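Local structure of DNA repair and telomere maintenance protein nbs1 (Schizosaccharomyces pombe, 3HUF) at residues 18-29 with 43-54; 59-68 with 111-119. The protein serves as the adaptor subunit of the MRN complex in DNA double-strand break repair, its N-terminal FHA and BRCT domains, the part described here, recognising phosphorylated partners such as Ctp1. All coordinates share one frame; numbering follows the deposited sequence.

Contact 1 (18-29 with 43-54)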
loop_
_atom_site.group_PDB
_atom_site.type_symbol
_atom_site.label_atom_id
_atom_site.label_comp_id
_atom_site.label_asym_id
_atom_site.label_seq_id
_atom_site.Cartn_x
_atom_site.Cartn_y
_atom_site.Cartn_z
ATOM N N LEU A 18 9.855 -7.244 -10.379
ATOM C CA LEU A 18 9.267 -8.311 -11.171
ATOM C C LEU A 18 7.747 -8.236 -11.110
ATOM O O LEU A 18 7.153 -8.325 -10.064
ATOM C CB LEU A 18 9.748 -9.690 -10.654
ATOM C CG LEU A 18 11.260 -9.952 -10.706
ATOM C CD1 LEU A 18 11.554 -11.440 -10.311
ATOM C CD2 LEU A 18 11.855 -9.613 -12.102
ATOM N N PHE A 19 7.116 -8.107 -12.255
ATOM C CA PHE A 19 5.673 -8.066 -12.310
ATOM C C PHE A 19 5.138 -9.486 -12.520
ATOM O O PHE A 19 5.888 -10.367 -12.916
ATOM C CB PHE A 19 5.246 -7.149 -13.454
ATOM C CG PHE A 19 5.896 -5.808 -13.417
ATOM C CD1 PHE A 19 6.685 -5.374 -14.479
ATOM C CD2 PHE A 19 5.720 -4.967 -12.336
ATOM C CE1 PHE A 19 7.284 -4.111 -14.453
ATOM C CE2 PHE A 19 6.304 -3.717 -12.301
ATOM C CZ PHE A 19 7.100 -3.292 -13.361
ATOM N N PRO A 20 3.852 -9.718 -12.187
ATOM C CA PRO A 20 3.138 -10.920 -12.594
ATOM C C PRO A 20 3.413 -11.313 -14.046
ATOM O O PRO A 20 3.347 -10.464 -14.941
ATOM C CB PRO A 20 1.679 -10.512 -12.409
ATOM C CG PRO A 20 1.745 -9.653 -11.126
ATOM C CD PRO A 20 3.013 -8.858 -11.320
ATOM N N GLY A 21 3.703 -12.598 -14.250
ATOM C CA GLY A 21 4.007 -13.143 -15.564
ATOM C C GLY A 21 5.167 -14.099 -15.369
ATOM O O GLY A 21 5.471 -14.510 -14.244
ATOM N N THR A 22 5.834 -14.446 -16.461
ATOM C CA THR A 22 6.880 -15.446 -16.416
ATOM C C THR A 22 8.220 -14.932 -16.927
ATOM O O THR A 22 8.285 -14.206 -17.913
ATOM C CB THR A 22 6.474 -16.678 -17.230
ATOM O OG1 THR A 22 5.117 -17.041 -16.916
ATOM C CG2 THR A 22 7.361 -17.818 -16.859
ATOM N N TYR A 23 9.288 -15.343 -16.262
ATOM C CA TYR A 23 10.638 -14.960 -16.602
ATOM C C TYR A 23 11.464 -16.215 -16.812
ATOM O O TYR A 23 11.322 -17.183 -16.072
ATOM C CB TYR A 23 11.253 -14.141 -15.461
ATOM C CG TYR A 23 10.488 -12.855 -15.186
ATOM C CD1 TYR A 23 9.409 -12.836 -14.291
ATOM C CD2 TYR A 23 10.815 -11.671 -15.853
ATOM C CE1 TYR A 23 8.679 -11.655 -14.045
ATOM C CE2 TYR A 23 10.095 -10.480 -15.614
ATOM C CZ TYR A 23 9.034 -10.484 -14.712
ATOM O OH TYR A 23 8.334 -9.321 -14.485
ATOM N N ILE A 24 12.338 -16.191 -17.812
ATOM C CA ILE A 24 13.380 -17.203 -17.918
ATOM C C ILE A 24 14.680 -16.582 -17.441
ATOM O O ILE A 24 15.051 -15.455 -17.809
ATOM C CB ILE A 24 13.470 -17.864 -19.318
ATOM C CG1 ILE A 24 12.448 -18.984 -19.415
ATOM C CG2 ILE A 24 14.831 -18.526 -19.548
ATOM C CD1 ILE A 24 11.210 -18.579 -20.070
ATOM N N VAL A 25 15.324 -17.319 -16.546
ATOM C CA VAL A 25 16.475 -16.855 -15.805
ATOM C C VAL A 25 17.648 -17.777 -16.181
ATOM O O VAL A 25 17.523 -19.001 -16.160
ATOM C CB VAL A 25 16.158 -16.939 -14.281
ATOM C CG1 VAL A 25 17.280 -16.388 -13.449
ATOM C CG2 VAL A 25 14.793 -16.247 -13.956
ATOM N N GLY A 26 18.775 -17.192 -16.555
ATOM C CA GLY A 26 19.877 -17.990 -17.075
ATOM C C GLY A 26 21.102 -17.195 -17.471
ATOM O O GLY A 26 21.054 -15.963 -17.613
ATOM N N ARG A 27 22.203 -17.922 -17.644
ATOM C CA ARG A 27 23.509 -17.354 -18.000
ATOM C C ARG A 27 23.536 -16.729 -19.408
ATOM O O ARG A 27 24.207 -15.715 -19.633
ATOM C CB ARG A 27 24.577 -18.459 -17.888
ATOM C CG ARG A 27 26.027 -18.002 -17.994
ATOM C CD ARG A 27 26.948 -19.221 -17.865
ATOM N NE ARG A 27 26.778 -20.158 -18.980
ATOM C CZ ARG A 27 26.733 -21.481 -18.856
ATOM N NH1 ARG A 27 26.839 -22.050 -17.666
ATOM N NH2 ARG A 27 26.570 -22.242 -19.924
ATOM N N ASN A 28 22.802 -17.328 -20.346
ATOM C CA ASN A 28 22.849 -16.896 -21.741
ATOM C C ASN A 28 21.502 -16.405 -22.238
ATOM O O ASN A 28 20.876 -17.010 -23.111
ATOM C CB ASN A 28 23.358 -18.025 -22.628
ATOM C CG ASN A 28 24.478 -17.578 -23.534
ATOM O OD1 ASN A 28 24.296 -16.710 -24.400
ATOM N ND2 ASN A 28 25.663 -18.156 -23.327
ATOM N N VAL A 29 21.074 -15.282 -21.679
ATOM C CA VAL A 29 19.726 -14.787 -21.841
ATOM C C VAL A 29 19.866 -13.270 -21.682
ATOM O O VAL A 29 20.682 -12.814 -20.890
ATOM C CB VAL A 29 18.803 -15.510 -20.783
ATOM C CG1 VAL A 29 18.023 -14.556 -19.874
ATOM C CG2 VAL A 29 17.898 -16.564 -21.443
ATOM N N ILE A 43 25.716 -21.808 -13.485
ATOM C CA ILE A 43 24.348 -21.500 -13.909
ATOM C C ILE A 43 24.182 -21.923 -15.363
ATOM O O ILE A 43 24.999 -21.567 -16.198
ATOM C CB ILE A 43 24.068 -19.995 -13.764
ATOM C CG1 ILE A 43 24.303 -19.582 -12.314
ATOM C CG2 ILE A 43 22.620 -19.630 -14.220
ATOM C CD1 ILE A 43 24.053 -18.115 -12.028
ATOM N N SER A 44 23.149 -22.708 -15.654
ATOM C CA SER A 44 22.857 -23.134 -17.025
ATOM C C SER A 44 22.437 -21.951 -17.870
ATOM O O SER A 44 21.954 -20.944 -17.335
ATOM C CB SER A 44 21.745 -24.162 -17.047
ATOM O OG SER A 44 22.066 -25.238 -16.205
ATOM N N LYS A 45 22.622 -22.085 -19.184
ATOM C CA LYS A 45 22.243 -21.059 -20.152
ATOM C C LYS A 45 20.810 -20.557 -19.968
ATOM O O LYS A 45 20.576 -19.358 -19.905
ATOM C CB LYS A 45 22.424 -21.580 -21.575
ATOM C CG LYS A 45 23.860 -21.794 -21.960
ATOM C CD LYS A 45 23.977 -22.067 -23.439
ATOM C CE LYS A 45 24.924 -23.211 -23.670
ATOM N NZ LYS A 45 24.344 -24.455 -23.098
ATOM N N ARG A 46 19.864 -21.490 -19.927
ATOM C CA ARG A 46 18.499 -21.221 -19.487
ATOM C C ARG A 46 18.328 -22.072 -18.225
ATOM O O ARG A 46 18.316 -23.306 -18.318
ATOM C CB ARG A 46 17.486 -21.655 -20.547
ATOM C CG ARG A 46 17.529 -20.876 -21.854
ATOM C CD ARG A 46 16.531 -21.431 -22.898
ATOM N NE ARG A 46 15.124 -21.375 -22.472
ATOM C CZ ARG A 46 14.407 -22.430 -22.062
ATOM N NH1 ARG A 46 14.953 -23.647 -22.016
ATOM N NH2 ARG A 46 13.134 -22.275 -21.702
ATOM N N HIS A 47 18.208 -21.437 -17.056
ATOM C CA HIS A 47 18.347 -22.176 -15.792
ATOM C C HIS A 47 17.044 -22.401 -15.021
ATOM O O HIS A 47 16.740 -23.534 -14.613
ATOM C CB HIS A 47 19.400 -21.528 -14.879
ATOM C CG HIS A 47 19.805 -22.394 -13.726
ATOM N ND1 HIS A 47 21.000 -23.072 -13.684
ATOM C CD2 HIS A 47 19.162 -22.704 -12.577
ATOM C CE1 HIS A 47 21.078 -23.766 -12.562
ATOM N NE2 HIS A 47 19.975 -23.552 -11.870
ATOM N N ALA A 48 16.301 -21.323 -14.803
ATOM C CA ALA A 48 15.074 -21.356 -14.030
ATOM C C ALA A 48 13.958 -20.560 -14.706
ATOM O O ALA A 48 14.219 -19.632 -15.476
ATOM C CB ALA A 48 15.319 -20.798 -12.612
ATOM N N ARG A 49 12.721 -20.927 -14.393
ATOM C CA ARG A 49 11.575 -20.103 -14.701
ATOM C C ARG A 49 10.973 -19.592 -13.392
ATOM O O ARG A 49 10.776 -20.366 -12.467
ATOM C CB ARG A 49 10.548 -20.905 -15.493
ATOM C CG ARG A 49 9.294 -20.121 -15.823
ATOM C CD ARG A 49 8.234 -20.998 -16.492
ATOM N NE ARG A 49 8.802 -21.757 -17.611
ATOM C CZ ARG A 49 8.924 -21.305 -18.862
ATOM N NH1 ARG A 49 8.507 -20.078 -19.198
ATOM N NH2 ARG A 49 9.473 -22.092 -19.787
ATOM N N PHE A 50 10.758 -18.283 -13.306
ATOM C CA PHE A 50 10.049 -17.659 -12.205
ATOM C C PHE A 50 8.703 -17.235 -12.771
ATOM O O PHE A 50 8.656 -16.538 -13.783
ATOM C CB PHE A 50 10.735 -16.377 -11.730
ATOM C CG PHE A 50 12.128 -16.554 -11.177
ATOM C CD1 PHE A 50 12.665 -17.812 -10.898
ATOM C CD2 PHE A 50 12.877 -15.432 -10.899
ATOM C CE1 PHE A 50 13.947 -17.931 -10.386
ATOM C CE2 PHE A 50 14.164 -15.527 -10.370
ATOM C CZ PHE A 50 14.702 -16.774 -10.108
ATOM N N THR A 51 7.624 -17.655 -12.125
ATOM C CA THR A 51 6.268 -17.281 -12.516
ATOM C C THR A 51 5.646 -16.604 -11.320
ATOM O O THR A 51 5.647 -17.146 -10.216
ATOM C CB THR A 51 5.396 -18.498 -12.943
ATOM O OG1 THR A 51 6.048 -19.197 -14.006
ATOM C CG2 THR A 51 4.026 -18.044 -13.447
ATOM N N ILE A 52 5.196 -15.374 -11.518
ATOM C CA ILE A 52 4.560 -14.635 -10.447
ATOM C C ILE A 52 3.090 -14.550 -10.798
ATOM O O ILE A 52 2.738 -14.104 -11.893
ATOM C CB ILE A 52 5.201 -13.259 -10.254
ATOM C CG1 ILE A 52 6.665 -13.474 -9.843
ATOM C CG2 ILE A 52 4.425 -12.443 -9.194
ATOM C CD1 ILE A 52 7.473 -12.232 -9.804
ATOM N N LEU A 53 2.227 -15.022 -9.897
ATOM C CA LEU A 53 0.802 -14.931 -10.184
ATOM C C LEU A 53 0.327 -13.533 -9.861
ATOM O O LEU A 53 0.916 -12.824 -9.077
ATOM C CB LEU A 53 -0.039 -16.005 -9.472
ATOM C CG LEU A 53 0.345 -17.465 -9.705
ATOM C CD1 LEU A 53 -0.610 -18.414 -8.961
ATOM C CD2 LEU A 53 0.430 -17.805 -11.222
ATOM N N THR A 54 -0.754 -13.157 -10.502
ATOM C CA THR A 54 -1.430 -11.897 -10.299
ATOM C C THR A 54 -2.082 -11.911 -8.860
ATOM O O THR A 54 -2.314 -12.977 -8.283
ATOM C CB THR A 54 -2.402 -11.831 -11.508
ATOM O OG1 THR A 54 -2.331 -10.584 -12.220
ATOM C CG2 THR A 54 -3.755 -12.310 -11.221
#
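V25 and F50 meet at the tightly packed heart of this pair of antiparallel strands, 21-26 and 48-52. Methyl CG2 of V25 sits over the centre of the F50 ring, 3.6 Å from its centroid and 9° off the ring normal. V25 brings it there because CG2 stands anti to the carbonyl carbon while CG1 takes the place anti to the backbone N (chi1 -176°). On the same face Y23 and I52 follow, and the CD1 end of I52 meets L18 CB at 3.5 Å. These apolar side chains turn inward, where I100 and L102 of strand 97-102 meet F50 and V25. The buried OH of Y23 has a partner, accepting from F19 N at 2.8 Å.

The other face, carrying T22, I24, R49 and T51, is partly exposed and looser. There the guanidinium of R49 lies with one face against I24 CG1; a guanidinium suits this place because its flat, weakly hydrated face can pack on a hydrocarbon while its N-H groups point outward in its plane.

Where the strands end, a classic beta bulge sets both H47 and A48 opposite V25, whose O accepts from H47 N at 2.7 Å and A48 N at 3.0 Å. Next to it G26 passes so close to the 45-46 backbone that a CB would clash with K45 O. Beyond, R27 N donates almost straight to S44 O (178°). H47 ND1 accepts from S44 N in the ring plane, and NE2 of H47 hydrogen-bonds G78 O, so both ring nitrogens have partners and the ring's rotation is fixed. R27 NH1, S44 OG and K45 N all hydrogen-bond a modified side chain of the bound peptide, an arrangement characteristic of the phosphopeptide-binding loops of an FHA domain.

Contact 2 (59-68 with 111-119)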
loop_
_atom_site.group_PDB
_atom_site.type_symbol
_atom_site.label_atom_id
_atom_site.label_comp_id
_atom_site.label_asym_id
_atom_site.label_seq_id
_atom_site.Cartn_x
_atom_site.Cartn_y
_atom_site.Cartn_z
ATOM N N ASP A 59 -5.386 -10.483 -0.776
ATOM C CA ASP A 59 -4.048 -9.951 -0.530
ATOM C C ASP A 59 -4.098 -8.456 -0.261
ATOM O O ASP A 59 -3.199 -7.913 0.400
ATOM C CB ASP A 59 -3.139 -10.214 -1.732
ATOM C CG ASP A 59 -2.947 -11.719 -2.017
ATOM O OD1 ASP A 59 -2.841 -12.513 -1.062
ATOM O OD2 ASP A 59 -2.911 -12.104 -3.203
ATOM N N TYR A 60 -5.125 -7.788 -0.792
ATOM C CA TYR A 60 -5.338 -6.338 -0.513
ATOM C C TYR A 60 -5.596 -6.140 0.989
ATOM O O TYR A 60 -5.166 -5.156 1.572
ATOM C CB TYR A 60 -6.502 -5.778 -1.340
ATOM C CG TYR A 60 -7.041 -4.425 -0.838
ATOM C CD1 TYR A 60 -6.334 -3.243 -1.045
ATOM C CD2 TYR A 60 -8.258 -4.355 -0.147
ATOM C CE1 TYR A 60 -6.820 -2.017 -0.567
ATOM C CE2 TYR A 60 -8.747 -3.151 0.336
ATOM C CZ TYR A 60 -8.033 -1.994 0.128
ATOM O OH TYR A 60 -8.535 -0.822 0.606
ATOM N N PHE A 61 -6.268 -7.112 1.613
ATOM C CA PHE A 61 -6.552 -7.053 3.042
ATOM C C PHE A 61 -5.465 -7.633 3.953
ATOM O O PHE A 61 -5.264 -7.130 5.062
ATOM C CB PHE A 61 -7.880 -7.754 3.335
ATOM C CG PHE A 61 -9.049 -7.074 2.722
ATOM C CD1 PHE A 61 -9.596 -7.525 1.529
ATOM C CD2 PHE A 61 -9.585 -5.948 3.312
ATOM C CE1 PHE A 61 -10.699 -6.883 0.968
ATOM C CE2 PHE A 61 -10.671 -5.309 2.759
ATOM C CZ PHE A 61 -11.232 -5.780 1.590
ATOM N N THR A 62 -4.777 -8.686 3.507
ATOM C CA THR A 62 -3.779 -9.355 4.358
ATOM C C THR A 62 -2.383 -8.743 4.202
ATOM O O THR A 62 -1.524 -8.890 5.082
ATOM C CB THR A 62 -3.653 -10.849 4.007
ATOM O OG1 THR A 62 -3.142 -10.970 2.653
ATOM C CG2 THR A 62 -4.988 -11.536 4.117
ATOM N N GLY A 63 -2.142 -8.103 3.072
ATOM C CA GLY A 63 -0.796 -7.645 2.726
ATOM C C GLY A 63 0.119 -8.774 2.252
ATOM O O GLY A 63 1.338 -8.590 2.170
ATOM N N GLY A 64 -0.457 -9.937 1.942
ATOM C CA GLY A 64 0.335 -11.077 1.460
ATOM C C GLY A 64 0.882 -10.807 0.054
ATOM O O GLY A 64 0.333 -9.971 -0.678
ATOM N N PRO A 65 1.976 -11.503 -0.324
ATOM C CA PRO A 65 2.585 -11.309 -1.628
ATOM C C PRO A 65 1.881 -12.072 -2.757
ATOM O O PRO A 65 1.131 -13.043 -2.516
ATOM C CB PRO A 65 3.992 -11.901 -1.420
ATOM C CG PRO A 65 3.778 -13.036 -0.487
ATOM C CD PRO A 65 2.707 -12.529 0.477
ATOM N N CYS A 66 2.144 -11.663 -3.992
ATOM C CA CYS A 66 1.748 -12.472 -5.143
ATOM C C CYS A 66 2.512 -13.783 -5.074
ATOM O O CYS A 66 3.690 -13.798 -4.677
ATOM C CB CYS A 66 2.102 -11.766 -6.434
ATOM S SG CYS A 66 1.080 -10.325 -6.777
ATOM N N GLU A 67 1.840 -14.875 -5.429
ATOM C CA GLU A 67 2.482 -16.195 -5.411
ATOM C C GLU A 67 3.668 -16.207 -6.374
ATOM O O GLU A 67 3.560 -15.787 -7.540
ATOM C CB GLU A 67 1.490 -17.296 -5.808
ATOM C CG GLU A 67 2.071 -18.699 -5.734
ATOM C CD GLU A 67 1.005 -19.736 -5.871
ATOM O OE1 GLU A 67 1.169 -20.664 -6.711
ATOM O OE2 GLU A 67 -0.013 -19.607 -5.151
ATOM N N PHE A 68 4.797 -16.680 -5.867
ATOM C CA PHE A 68 6.049 -16.695 -6.615
ATOM C C PHE A 68 6.405 -18.168 -6.825
ATOM O O PHE A 68 6.596 -18.911 -5.865
ATOM C CB PHE A 68 7.110 -15.967 -5.776
ATOM C CG PHE A 68 8.360 -15.554 -6.539
ATOM C CD1 PHE A 68 8.695 -14.200 -6.650
ATOM C CD2 PHE A 68 9.220 -16.508 -7.104
ATOM C CE1 PHE A 68 9.851 -13.806 -7.319
ATOM C CE2 PHE A 68 10.389 -16.121 -7.756
ATOM C CZ PHE A 68 10.701 -14.767 -7.869
ATOM N N ALA A 111 14.975 -12.396 -3.515
ATOM C CA ALA A 111 13.658 -11.850 -3.838
ATOM C C ALA A 111 12.942 -11.458 -2.550
ATOM O O ALA A 111 12.955 -12.201 -1.565
ATOM C CB ALA A 111 12.816 -12.864 -4.652
ATOM N N TYR A 112 12.378 -10.257 -2.541
ATOM C CA TYR A 112 11.651 -9.759 -1.394
ATOM C C TYR A 112 10.442 -8.971 -1.859
ATOM O O TYR A 112 10.442 -8.358 -2.919
ATOM C CB TYR A 112 12.504 -8.913 -0.448
ATOM C CG TYR A 112 13.324 -7.841 -1.127
ATOM C CD1 TYR A 112 12.866 -6.510 -1.184
ATOM C CD2 TYR A 112 14.546 -8.147 -1.729
ATOM C CE1 TYR A 112 13.611 -5.505 -1.823
ATOM C CE2 TYR A 112 15.290 -7.154 -2.384
ATOM C CZ TYR A 112 14.822 -5.832 -2.412
ATOM O OH TYR A 112 15.566 -4.852 -3.042
ATOM N N TRP A 113 9.407 -9.022 -1.039
ATOM C CA TRP A 113 8.167 -8.347 -1.340
ATOM C C TRP A 113 8.193 -6.996 -0.643
ATOM O O TRP A 113 8.488 -6.926 0.551
ATOM C CB TRP A 113 7.007 -9.215 -0.826
ATOM C CG TRP A 113 5.650 -8.592 -0.955
ATOM C CD1 TRP A 113 4.919 -7.988 0.034
ATOM C CD2 TRP A 113 4.847 -8.545 -2.139
ATOM N NE1 TRP A 113 3.718 -7.548 -0.474
ATOM C CE2 TRP A 113 3.636 -7.894 -1.798
ATOM C CE3 TRP A 113 5.028 -8.996 -3.453
ATOM C CZ2 TRP A 113 2.609 -7.685 -2.727
ATOM C CZ3 TRP A 113 4.007 -8.770 -4.392
ATOM C CH2 TRP A 113 2.809 -8.122 -4.019
ATOM N N ARG A 114 7.916 -5.934 -1.391
ATOM C CA ARG A 114 7.685 -4.625 -0.808
ATOM C C ARG A 114 6.170 -4.419 -0.736
ATOM O O ARG A 114 5.485 -4.621 -1.733
ATOM C CB ARG A 114 8.319 -3.533 -1.686
ATOM C CG ARG A 114 8.311 -2.117 -1.083
ATOM C CD ARG A 114 9.257 -1.103 -1.848
ATOM N NE ARG A 114 10.701 -1.368 -1.723
ATOM C CZ ARG A 114 11.425 -1.138 -0.626
ATOM N NH1 ARG A 114 10.844 -0.656 0.477
ATOM N NH2 ARG A 114 12.733 -1.409 -0.616
ATOM N N SER A 115 5.667 -4.015 0.433
ATOM C CA SER A 115 4.241 -3.731 0.639
ATOM C C SER A 115 3.742 -2.617 -0.245
ATOM O O SER A 115 4.349 -1.551 -0.322
ATOM C CB SER A 115 3.978 -3.320 2.088
ATOM O OG SER A 115 4.131 -4.423 2.947
ATOM N N MET A 116 2.625 -2.864 -0.913
ATOM C CA MET A 116 1.984 -1.849 -1.729
ATOM C C MET A 116 0.612 -2.373 -2.075
ATOM O O MET A 116 0.483 -3.334 -2.849
ATOM C CB MET A 116 2.778 -1.560 -2.999
ATOM C CG MET A 116 2.350 -0.283 -3.690
ATOM S SD MET A 116 3.304 0.075 -5.182
ATOM C CE MET A 116 2.674 1.734 -5.461
ATOM N N CYS A 117 -0.395 -1.758 -1.451
ATOM C CA CYS A 117 -1.800 -2.078 -1.658
ATOM C C CYS A 117 -2.516 -0.754 -1.765
ATOM O O CYS A 117 -2.354 0.108 -0.906
ATOM C CB CYS A 117 -2.391 -2.860 -0.473
ATOM S SG CYS A 117 -1.822 -4.564 -0.311
ATOM N N ILE A 118 -3.314 -0.610 -2.814
ATOM C CA ILE A 118 -3.906 0.685 -3.157
ATOM C C ILE A 118 -5.419 0.688 -2.935
ATOM O O ILE A 118 -6.148 -0.085 -3.557
ATOM C CB ILE A 118 -3.524 1.128 -4.606
ATOM C CG1 ILE A 118 -2.004 1.394 -4.717
ATOM C CG2 ILE A 118 -4.305 2.376 -5.004
ATOM C CD1 ILE A 118 -1.545 1.934 -6.067
ATOM N N GLN A 119 -5.886 1.545 -2.023
ATOM C CA GLN A 119 -7.317 1.703 -1.801
ATOM C C GLN A 119 -7.858 2.810 -2.686
ATOM O O GLN A 119 -7.195 3.829 -2.857
ATOM C CB GLN A 119 -7.624 2.012 -0.331
ATOM C CG GLN A 119 -9.128 2.258 -0.057
ATOM C CD GLN A 119 -9.427 2.424 1.405
ATOM O OE1 GLN A 119 -8.553 2.789 2.178
ATOM N NE2 GLN A 119 -10.663 2.148 1.802
HETATM O O HOH W 1 3.140 -7.009 3.042
#
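P65 presents its CA and CB to one face of the W113 indole, CA 3.5 Å from the centroid of the six-membered ring and 11° off the normal, a CH-pi contact. CB of P65 comes down beside it, 3.5 Å from W113 CD2. The indole is laid under the proline by a first torsion that carries CG opposite the backbone N (175°). C66 continues this cover: its N stands over the same face, whereas its SG approaches obliquely, 3.9 Å from W113 CH2. Replacing the indole by an alanine is likely to open a gap beneath P65 and C66 and to leave W2 without its edge-to-face partner. The stack lies where the FHA domain passes into the first BRCT domain, strand 109-113 closing one and strand 118-120 opening the other. Toward the BRCT side, the Y60 side chain, from helix 57-62, crosses that of Q119 obliquely, its OH 3.1 Å from Q119 CB; ring and amide planes are 66° apart. Each polar end has its own partner, R143 O for the tyrosine and L142 O for the glutamine. Between these two clusters G63, the first residue after the helix, has a positive phi that suits a residue without a side chain, and a water donates to its O at 2.6 Å while also bonding S115 OG.

Overall arrangement
Contact 1 lies wholly within the FHA domain, whereas contact 2 spans its junction with the first BRCT domain. Contact 1 joins neighbouring strands of one sheet through regular backbone hydrogen bonds, is only partly buried, and lies about 26 Å from the centre of the chain, with its loop end at the bound peptide. Contact 2 is more deeply buried, about 8 Å from that centre, and has no direct hydrogen bond between its segments, relying on side-chain packing and one water, with the Y60 end reaching the BRCT strand. They share a border, their centres about 20 Å apart: strand 48-52 runs on to helix 57-62, I52 CD1 packs on F68 CE1 at 3.8 Å, and L53 N probably hydrogen-bonds E67 O.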